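Local coordinates for protein response regulator FixJ (Bradyrhizobium japonicum, PDB 5XSO) that acts as the response regulator of an oxygen-sensing two-component system, inducing nitrogen-fixation genes such as nifA and fixK once activated by its partner FixL, at residues A[100-103]-A[104-108]; A[185-188]-A[189-192]; A[126-129]-A[130-134]. All coordinates share one frame; numbering follows the deposited sequence. Where two conformers were deposited one is given.

Contact 1. Residues A[100-103]-A[104-108]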
ATOM      1  N   LEU A 100      -3.302   7.122  20.288  1.00 25.61           N
ATOM      2  CA  LEU A 100      -3.820   7.365  18.940  1.00 25.39           C
ATOM      3  C   LEU A 100      -2.807   6.928  17.891  1.00 24.19           C
ATOM      4  O   LEU A 100      -3.158   6.278  16.889  1.00 24.85           O
ATOM      5  CB  LEU A 100      -4.150   8.844  18.815  1.00 27.88           C
ATOM      6  CG  LEU A 100      -4.864   9.379  17.576  1.00 47.84           C
ATOM      7  CD1 LEU A 100      -6.048   8.505  17.219  1.00 58.90           C
ATOM      8  CD2 LEU A 100      -5.309  10.794  17.911  1.00 52.60           C
ATOM      9  N   ALA A 101      -1.529   7.275  18.111  1.00 22.70           N
ATOM     10  CA  ALA A 101      -0.463   6.744  17.279  1.00 21.81           C
ATOM     11  C   ALA A 101      -0.493   5.226  17.227  1.00 23.06           C
ATOM     12  O   ALA A 101      -0.202   4.627  16.178  1.00 23.04           O
ATOM     13  CB  ALA A 101       0.893   7.219  17.810  1.00 20.60           C
ATOM     14  N   VAL A 102      -0.810   4.582  18.363  1.00 24.30           N
ATOM     15  CA  VAL A 102      -0.892   3.130  18.362  1.00 25.73           C
ATOM     16  C   VAL A 102      -1.984   2.661  17.395  1.00 27.03           C
ATOM     17  O   VAL A 102      -1.794   1.710  16.630  1.00 27.67           O
ATOM     18  CB  VAL A 102      -1.150   2.611  19.792  1.00 27.05           C
ATOM     19  CG1 VAL A 102      -1.437   1.146  19.732  1.00 28.83           C
ATOM     20  CG2 VAL A 102       0.091   2.845  20.677  1.00 29.79           C
ATOM     21  N   GLU A 103      -3.140   3.311  17.426  1.00 27.70           N
ATOM     22  CA  GLU A 103      -4.216   2.915  16.517  1.00 29.32           C
ATOM     23  C   GLU A 103      -3.767   3.057  15.064  1.00 28.49           C
ATOM     24  O   GLU A 103      -4.057   2.198  14.220  1.00 29.85           O
ATOM     25  CB  GLU A 103      -5.452   3.779  16.765  1.00 30.19           C
ATOM     26  CG  GLU A 103      -6.410   3.312  17.808  1.00 58.29           C
ATOM     27  CD  GLU A 103      -6.955   1.912  17.524  1.00 58.41           C
ATOM     28  OE1 GLU A 103      -7.731   1.745  16.554  1.00 59.98           O
ATOM     29  OE2 GLU A 103      -6.596   0.991  18.283  1.00 57.86           O
ATOM     30  N   ALA A 104      -3.039   4.144  14.769  1.00 26.43           N
ATOM     31  CA  ALA A 104      -2.551   4.365  13.420  1.00 25.64           C
ATOM     32  C   ALA A 104      -1.603   3.257  12.993  1.00 25.63           C
ATOM     33  O   ALA A 104      -1.633   2.821  11.828  1.00 26.30           O
ATOM     34  CB  ALA A 104      -1.841   5.730  13.339  1.00 23.49           C
ATOM     35  N   MET A 105      -0.736   2.795  13.895  1.00 25.09           N
ATOM     36  CA  MET A 105       0.112   1.689  13.475  1.00 25.40           C
ATOM     37  C   MET A 105      -0.688   0.409  13.270  1.00 27.73           C
ATOM     38  O   MET A 105      -0.372  -0.377  12.366  1.00 28.42           O
ATOM     39  CB  MET A 105       1.275   1.432  14.433  1.00 24.64           C
ATOM     40  CG  MET A 105       2.254   2.619  14.535  1.00 22.62           C
ATOM     41  SD  MET A 105       3.574   2.183  15.649  1.00 29.44           S
ATOM     42  CE  MET A 105       4.444   0.925  14.678  1.00 48.05           C
ATOM     43  N   LYS A 106      -1.732   0.195  14.067  1.00 29.15           N
ATOM     44  CA  LYS A 106      -2.545  -1.003  13.820  1.00 31.68           C
ATOM     45  C   LYS A 106      -3.203  -0.924  12.453  1.00 32.66           C
ATOM     46  O   LYS A 106      -3.400  -1.948  11.795  1.00 35.16           O
ATOM     47  CB  LYS A 106      -3.578  -1.172  14.922  1.00 33.21           C
ATOM     48  CG  LYS A 106      -2.959  -1.772  16.186  1.00 39.39           C
ATOM     49  CD  LYS A 106      -3.775  -1.504  17.473  1.00 47.23           C
ATOM     50  CE  LYS A 106      -5.266  -1.745  17.320  1.00 60.24           C
ATOM     51  NZ  LYS A 106      -5.880  -2.236  18.613  1.00 60.47           N
ATOM     52  N   LEU A 107      -3.523   0.289  11.993  1.00 32.57           N
ATOM     53  CA  LEU A 107      -4.082   0.498  10.662  1.00 34.30           C
ATOM     54  C   LEU A 107      -3.031   0.539   9.563  1.00 39.03           C
ATOM     55  O   LEU A 107      -3.405   0.600   8.381  1.00 34.63           O
ATOM     56  CB  LEU A 107      -4.906   1.787  10.626  1.00 32.52           C
ATOM     57  CG  LEU A 107      -6.129   1.906  11.549  1.00 34.06           C
ATOM     58  CD1 LEU A 107      -6.557   3.351  11.719  1.00 41.37           C
ATOM     59  CD2 LEU A 107      -7.299   1.076  11.011  1.00 54.57           C
ATOM     60  N   GLY A 108      -1.739   0.519   9.904  1.00 29.59           N
ATOM     61  CA  GLY A 108      -0.742   0.399   8.862  1.00 30.58           C
ATOM     62  C   GLY A 108       0.412   1.390   8.926  1.00 28.79           C
ATOM     63  O   GLY A 108       1.385   1.235   8.181  1.00 25.85           O
TER
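Glu103 O takes the N-H of Leu107 at 3.0 Å and is hemmed in by carbon as well: Leu107 CG stands 3.4 Å from Glu103 O, and Lys106 CB 3.5 Å from that oxygen. The bond is bent to 146° at the hydrogen, less straight than those of Ala104, Met105 and Lys106 to the carbonyls four residues back. Leu107 CG comes over the acceptor because it sits anti to its own carbonyl carbon (chi1 -61°), beside the backbone N. Outward, Glu103 OE2 forms a salt bridge to Lys106 NZ at 3.3 Å; Lys106 CE lies 3.2 Å from the same OE2, which therefore meets the last methylene as well as the ammonium. The glutamate folds at chi2 and the lysine at its two last torsions, and the two chains cross instead of running alongside. Lys106 CD reaches 4.2 Å from Val102 CG1, one turn back.

The salt bridge belongs to helix 98-106, the crossover of the beta-alpha-beta unit between strands 89-93 and 111-114 of the CheY-like receiver domain. Ala101 and Ala104 turn their methyls to Ile91 in the sheet, while Leu100 touches Arg67, a probable magnesium-site residue. A Schellman motif closes the helix: Gly108 N bonds to Met105 O at 3.0 Å, and at phi 132° a beta-carbon on Gly108 would press on Leu107 O.

Contact 2. Residues A[185-188]-A[189-192]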
ATOM      1  N   GLU A 185     -12.534 -27.319 -19.142  1.00  6.44           N
ATOM      2  CA  GLU A 185     -11.369 -26.947 -19.952  1.00  8.72           C
ATOM      3  C   GLU A 185     -11.610 -25.660 -20.711  1.00  9.79           C
ATOM      4  O   GLU A 185     -10.642 -24.969 -21.045  1.00  7.38           O
ATOM      5  CB  GLU A 185     -10.998 -28.062 -20.935  1.00  6.42           C
ATOM      6  CG  GLU A 185     -10.406 -29.269 -20.234  1.00  6.65           C
ATOM      7  CD  GLU A 185      -8.969 -29.031 -19.776  1.00 10.02           C
ATOM      8  OE1 GLU A 185      -8.572 -29.561 -18.736  1.00  8.47           O
ATOM      9  OE2 GLU A 185      -8.245 -28.295 -20.472  1.00  9.12           O
ATOM     10  N   VAL A 186     -12.868 -25.334 -21.035  1.00  6.50           N
ATOM     11  CA  VAL A 186     -13.149 -24.032 -21.662  1.00  6.78           C
ATOM     12  C   VAL A 186     -12.775 -22.909 -20.716  1.00  7.03           C
ATOM     13  O   VAL A 186     -12.080 -21.957 -21.094  1.00  6.73           O
ATOM     14  CB  VAL A 186     -14.624 -23.935 -22.083  1.00  7.98           C
ATOM     15  CG1 VAL A 186     -14.955 -22.490 -22.654  1.00 12.51           C
ATOM     16  CG2 VAL A 186     -14.974 -25.090 -23.058  1.00 12.05           C
ATOM     17  N   TYR A 187     -13.225 -23.017 -19.464  1.00  7.22           N
ATOM     18  CA  TYR A 187     -12.891 -22.000 -18.502  1.00  6.94           C
ATOM     19  C   TYR A 187     -11.401 -21.989 -18.210  1.00  6.59           C
ATOM     20  O   TYR A 187     -10.833 -20.897 -18.044  1.00  6.99           O
ATOM     21  CB  TYR A 187     -13.693 -22.209 -17.204  1.00  7.41           C
ATOM     22  CG  TYR A 187     -15.190 -21.924 -17.387  1.00  8.17           C
ATOM     23  CD1 TYR A 187     -15.639 -20.801 -18.102  1.00  8.76           C
ATOM     24  CD2 TYR A 187     -16.140 -22.798 -16.854  1.00  9.67           C
ATOM     25  CE1 TYR A 187     -17.060 -20.509 -18.227  1.00  9.80           C
ATOM     26  CE2 TYR A 187     -17.513 -22.563 -16.976  1.00 10.33           C
ATOM     27  CZ  TYR A 187     -17.957 -21.411 -17.673  1.00 10.33           C
ATOM     28  OH  TYR A 187     -19.300 -21.154 -17.785  1.00 11.38           O
ATOM     29  N   ARG A 188     -10.769 -23.175 -18.093  1.00  6.13           N
ATOM     30  CA  ARG A 188      -9.327 -23.184 -17.855  1.00  6.06           C
ATOM     31  C   ARG A 188      -8.610 -22.366 -18.941  1.00  6.78           C
ATOM     32  O   ARG A 188      -7.675 -21.571 -18.666  1.00  7.14           O
ATOM     33  CB  ARG A 188      -8.828 -24.637 -17.877  1.00  5.80           C
ATOM     34  CG  ARG A 188      -7.272 -24.690 -17.621  1.00  6.05           C
ATOM     35  CD  ARG A 188      -6.616 -25.797 -18.454  1.00  5.93           C
ATOM     36  NE  ARG A 188      -5.152 -25.813 -18.197  1.00  6.54           N
ATOM     37  CZ  ARG A 188      -4.571 -26.560 -17.262  1.00  9.28           C
ATOM     38  NH1 ARG A 188      -5.301 -27.281 -16.369  1.00  8.70           N
ATOM     39  NH2 ARG A 188      -3.223 -26.519 -17.161  1.00  8.43           N
ATOM     40  N   ALA A 189      -8.955 -22.655 -20.203  1.00  5.99           N
ATOM     41  CA  ALA A 189      -8.280 -21.956 -21.320  1.00  6.58           C
ATOM     42  C   ALA A 189      -8.484 -20.447 -21.207  1.00  8.59           C
ATOM     43  O   ALA A 189      -7.537 -19.651 -21.437  1.00  8.86           O
ATOM     44  CB  ALA A 189      -8.807 -22.432 -22.663  1.00  7.57           C
ATOM     45  N   ASN A 190      -9.713 -20.023 -20.889  1.00  7.41           N
ATOM     46  CA  ASN A 190      -9.974 -18.598 -20.690  1.00  9.94           C
ATOM     47  C   ASN A 190      -9.168 -18.034 -19.536  1.00  9.85           C
ATOM     48  O   ASN A 190      -8.660 -16.891 -19.620  1.00  9.43           O
ATOM     49  CB  ASN A 190     -11.455 -18.331 -20.408  1.00 10.01           C
ATOM     50  CG  ASN A 190     -12.398 -18.703 -21.577  1.00 11.61           C
ATOM     51  OD1 ASN A 190     -13.653 -18.785 -21.408  1.00 14.46           O
ATOM     52  ND2 ASN A 190     -11.828 -19.009 -22.714  1.00  9.11           N
ATOM     53  N   VAL A 191      -9.090 -18.780 -18.417  1.00  8.08           N
ATOM     54  CA  VAL A 191      -8.256 -18.342 -17.306  1.00  8.77           C
ATOM     55  C   VAL A 191      -6.813 -18.111 -17.772  1.00  9.05           C
ATOM     56  O   VAL A 191      -6.195 -17.074 -17.474  1.00 10.22           O
ATOM     57  CB  VAL A 191      -8.307 -19.368 -16.150  1.00  8.47           C
ATOM     58  CG1 VAL A 191      -7.171 -19.057 -15.130  1.00  9.78           C
ATOM     59  CG2 VAL A 191      -9.671 -19.201 -15.419  1.00  8.87           C
ATOM     60  N   MET A 192      -6.232 -19.101 -18.438  1.00  8.28           N
ATOM     61  CA  MET A 192      -4.829 -18.974 -18.815  0.50  8.76           C
ATOM     62  C   MET A 192      -4.622 -17.790 -19.759  1.00  9.74           C
ATOM     63  O   MET A 192      -3.629 -17.041 -19.630  1.00 10.73           O
ATOM     64  CB  MET A 192      -4.358 -20.297 -19.419  0.50  9.30           C
ATOM     65  CG  MET A 192      -4.648 -21.486 -18.461  0.50  8.14           C
ATOM     66  SD  MET A 192      -3.852 -21.332 -16.819  0.50 14.94           S
ATOM     67  CE  MET A 192      -2.166 -21.686 -17.165  0.50  9.06           C
TER
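In the helix-turn-helix of the LuxR-type output domain, Val186 and Asn190 lie side by side, one turn apart, their side chains pointing the same way. Asn190 N donates to Val186 O at 3.1 Å, and the side-chain carbon Asn190 CG comes 3.3 Å from that same oxygen, because chi1 of -64° brings CG beside the backbone N. With an alanine at Asn190 the amide is gone, and Val186 O would probably lose the cover that CG gives, leaving a gap beside the valine. One residue on, Val191 N reaches Tyr187 O at 2.8 Å with an N-H angle of 166°, and Val191 CG2 packs 3.3 Å from Tyr187 O.

The helix concerned, 184-195, begins within the annotated DNA-binding motif and holds the place of the recognition helix in this family, consistent with a role in reading DNA. The side facing the rest of the domain carries Tyr187, which rests on Val160 of helix 155-166, and Val191, which touches Met161 and Leu203. On another side Ala189 N bonds to Glu185 O at 3.0 Å, the donor standing 37° out of the carbonyl plane, and Ala189 CB lies 3.5 Å from that oxygen. The Glu185 carboxylate turns elsewhere, its OE1 hydrogen-bonding to Asn170 at the start of the motif. Met192 N repeats the i to i+4 bond, to Arg188 O at 2.9 Å.

Contact 3. Residues A[126-129]-A[130-134]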
ATOM      1  N   ILE A 126      13.108   7.251   8.637  1.00 16.48           N
ATOM      2  CA  ILE A 126      12.665   7.436   7.267  1.00 17.28           C
ATOM      3  C   ILE A 126      13.438   6.509   6.349  1.00 20.80           C
ATOM      4  O   ILE A 126      12.868   5.901   5.439  1.00 18.91           O
ATOM      5  CB  ILE A 126      12.847   8.908   6.836  1.00 16.42           C
ATOM      6  CG1 ILE A 126      11.812   9.802   7.542  1.00 15.59           C
ATOM      7  CG2 ILE A 126      12.775   9.038   5.261  1.00 17.31           C
ATOM      8  CD1 ILE A 126      12.179  11.364   7.421  1.00 15.29           C
ATOM      9  N   GLU A 127      14.764   6.430   6.539  1.00 21.04           N
ATOM     10  CA  GLU A 127      15.563   5.595   5.636  1.00 32.94           C
ATOM     11  C   GLU A 127      15.089   4.159   5.673  1.00 26.77           C
ATOM     12  O   GLU A 127      14.993   3.495   4.624  1.00 28.80           O
ATOM     13  CB  GLU A 127      17.048   5.655   5.994  1.00 32.92           C
ATOM     14  CG  GLU A 127      17.804   6.678   5.226  1.00 49.50           C
ATOM     15  CD  GLU A 127      19.298   6.468   5.354  1.00 66.46           C
ATOM     16  OE1 GLU A 127      19.971   7.366   5.909  1.00 71.58           O
ATOM     17  OE2 GLU A 127      19.785   5.396   4.912  1.00 72.88           O
ATOM     18  N   SER A 128      14.767   3.667   6.866  1.00 25.45           N
ATOM     19  CA  SER A 128      14.298   2.300   7.003  1.00 29.73           C
ATOM     20  C   SER A 128      12.935   2.120   6.352  1.00 31.90           C
ATOM     21  O   SER A 128      12.710   1.142   5.638  1.00 29.15           O
ATOM     22  CB  SER A 128      14.262   1.923   8.480  1.00 29.56           C
ATOM     23  OG  SER A 128      13.538   0.730   8.710  1.00 32.62           O
ATOM     24  N   ALA A 129      12.032   3.084   6.554  1.00 24.37           N
ATOM     25  CA  ALA A 129      10.680   3.031   5.981  1.00 21.33           C
ATOM     26  C   ALA A 129      10.710   3.011   4.465  1.00 21.85           C
ATOM     27  O   ALA A 129       9.955   2.277   3.817  1.00 23.18           O
ATOM     28  CB  ALA A 129       9.899   4.261   6.450  1.00 22.58           C
ATOM     29  N   ILE A 130      11.523   3.884   3.878  1.00 21.51           N
ATOM     30  CA  ILE A 130      11.606   3.951   2.429  1.00 30.04           C
ATOM     31  C   ILE A 130      12.180   2.655   1.890  1.00 39.87           C
ATOM     32  O   ILE A 130      11.673   2.087   0.913  1.00 30.73           O
ATOM     33  CB  ILE A 130      12.450   5.153   1.995  1.00 25.40           C
ATOM     34  CG1 ILE A 130      11.665   6.453   2.172  1.00 21.14           C
ATOM     35  CG2 ILE A 130      12.808   5.025   0.519  1.00 30.05           C
ATOM     36  CD1 ILE A 130      12.470   7.728   1.903  1.00 24.06           C
ATOM     37  N   ARG A 131      13.233   2.159   2.538  1.00 39.32           N
ATOM     38  CA  ARG A 131      13.877   0.934   2.082  0.50 46.05           C
ATOM     39  C   ARG A 131      12.897  -0.238   2.075  1.00 43.12           C
ATOM     40  O   ARG A 131      12.881  -1.037   1.129  1.00 48.11           O
ATOM     41  CB  ARG A 131      15.094   0.646   2.964  0.50 47.07           C
ATOM     42  CG  ARG A 131      15.860  -0.625   2.626  0.50 52.96           C
ATOM     43  CD  ARG A 131      17.099  -0.782   3.519  0.50 53.77           C
ATOM     44  NE  ARG A 131      17.908   0.435   3.581  0.50 47.89           N
ATOM     45  CZ  ARG A 131      18.156   1.123   4.695  0.50 50.93           C
ATOM     46  NH1 ARG A 131      18.907   2.219   4.647  0.50 45.53           N
ATOM     47  NH2 ARG A 131      17.658   0.717   5.858  0.50 53.39           N
ATOM     48  N   GLN A 132      12.055  -0.350   3.113  1.00 34.58           N
ATOM     49  CA  GLN A 132      11.112  -1.463   3.191  1.00 38.20           C
ATOM     50  C   GLN A 132       9.923  -1.287   2.244  1.00 39.04           C
ATOM     51  O   GLN A 132       9.388  -2.278   1.739  1.00 36.73           O
ATOM     52  CB  GLN A 132      10.600  -1.647   4.624  1.00 40.75           C
ATOM     53  CG  GLN A 132      11.662  -1.555   5.707  1.00 54.84           C
ATOM     54  CD  GLN A 132      12.143  -2.893   6.235  1.00 70.11           C
ATOM     55  OE1 GLN A 132      12.762  -3.667   5.502  1.00 77.77           O
ATOM     56  NE2 GLN A 132      11.891  -3.157   7.523  1.00 70.42           N
ATOM     57  N   ALA A 133       9.455  -0.049   2.036  1.00 28.75           N
ATOM     58  CA  ALA A 133       8.274   0.206   1.208  1.00 34.37           C
ATOM     59  C   ALA A 133       8.586   0.318  -0.284  1.00 36.20           C
ATOM     60  O   ALA A 133       7.685   0.114  -1.113  1.00 33.11           O
ATOM     61  CB  ALA A 133       7.581   1.501   1.668  1.00 30.91           C
ATOM     62  N   GLU A 134       9.821   0.664  -0.646  1.00 47.13           N
ATOM     63  CA  GLU A 134      10.110   0.919  -2.051  1.00 48.19           C
ATOM     64  C   GLU A 134       9.806  -0.276  -2.940  1.00 47.51           C
ATOM     65  O   GLU A 134       9.176  -0.070  -3.990  1.00 46.22           O
ATOM     66  CB  GLU A 134      11.564   1.379  -2.221  1.00 51.73           C
ATOM     67  CG  GLU A 134      11.825   2.108  -3.535  1.00 57.09           C
ATOM     68  CD  GLU A 134      12.701   3.332  -3.383  1.00 67.24           C
ATOM     69  OE1 GLU A 134      13.680   3.288  -2.599  1.00 75.75           O
ATOM     70  OE2 GLU A 134      12.408   4.344  -4.058  1.00 64.50           O
TER
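Ile126 and Ile130 pack against each other along one side of helix 119-138, the last helix of the receiver fold, which runs on beyond the sheet toward the output domain. The two side chains lie alongside each other and point the same way, meeting through Ile126 CG2 and Ile130 CD1 at 3.6 Å. Their first torsions are nearly equal, -72° for Ile126 and -75° for Ile130: in both, CG1 is anti to the carbonyl carbon, which leaves the CG2 methyl of Ile126 beside its own carbonyl carbon, on the side of the next turn. Ile130 CG1 then continues over the carbonyl, 3.5 Å from Ile126 O, and an extended second torsion carries CD1 onto the waiting methyl. The backbone bond beneath, Ile130 N to Ile126 O at 2.9 Å, is nearly straight.

On the outer side, Glu127 and Arg131 are joined by a salt bridge from OE2 of Glu127 to NH1 of Arg131 at 3.3 Å. This holds for one of two deposited arginine conformers and so is provisional. In it the arginine bends at chi3, turning its guanidinium back along the outside of the helix toward the preceding turn, with Glu127 O 3.9 Å above the centre of one face; the carboxylate and guanidinium planes stand 75° apart. The other carboxylate oxygen, Glu127 OE1, makes a long, weak ion pair with Lys14.

Nearer the core, Ala129 and Ala133 both press on Pro88. Ala133 N bonds to Ala129 O at 3.0 Å, and Ala133 CB lies 3.3 Å from that same oxygen.

Contacts 1, 3 and 2 follow one another along the chain, each within a single helix: 98-106, 119-138 and 184-195. The first two belong to the receiver half, where strand 111-114, an outermost strand of the five-stranded parallel sheet, comes between their helices in sequence; their centres are about 18 Å apart and their nearest atoms about 9 Å. Contact 2 lies in the DNA-binding half, with its centre about 43 Å from that of contact 1 and about 40 Å from that of contact 3, across the centre of the chain. No pair touches. The crystal holds the unphosphorylated monomer, its receiver and DNA-binding halves standing apart and linked in sequence by helices 119-138 and 140-152.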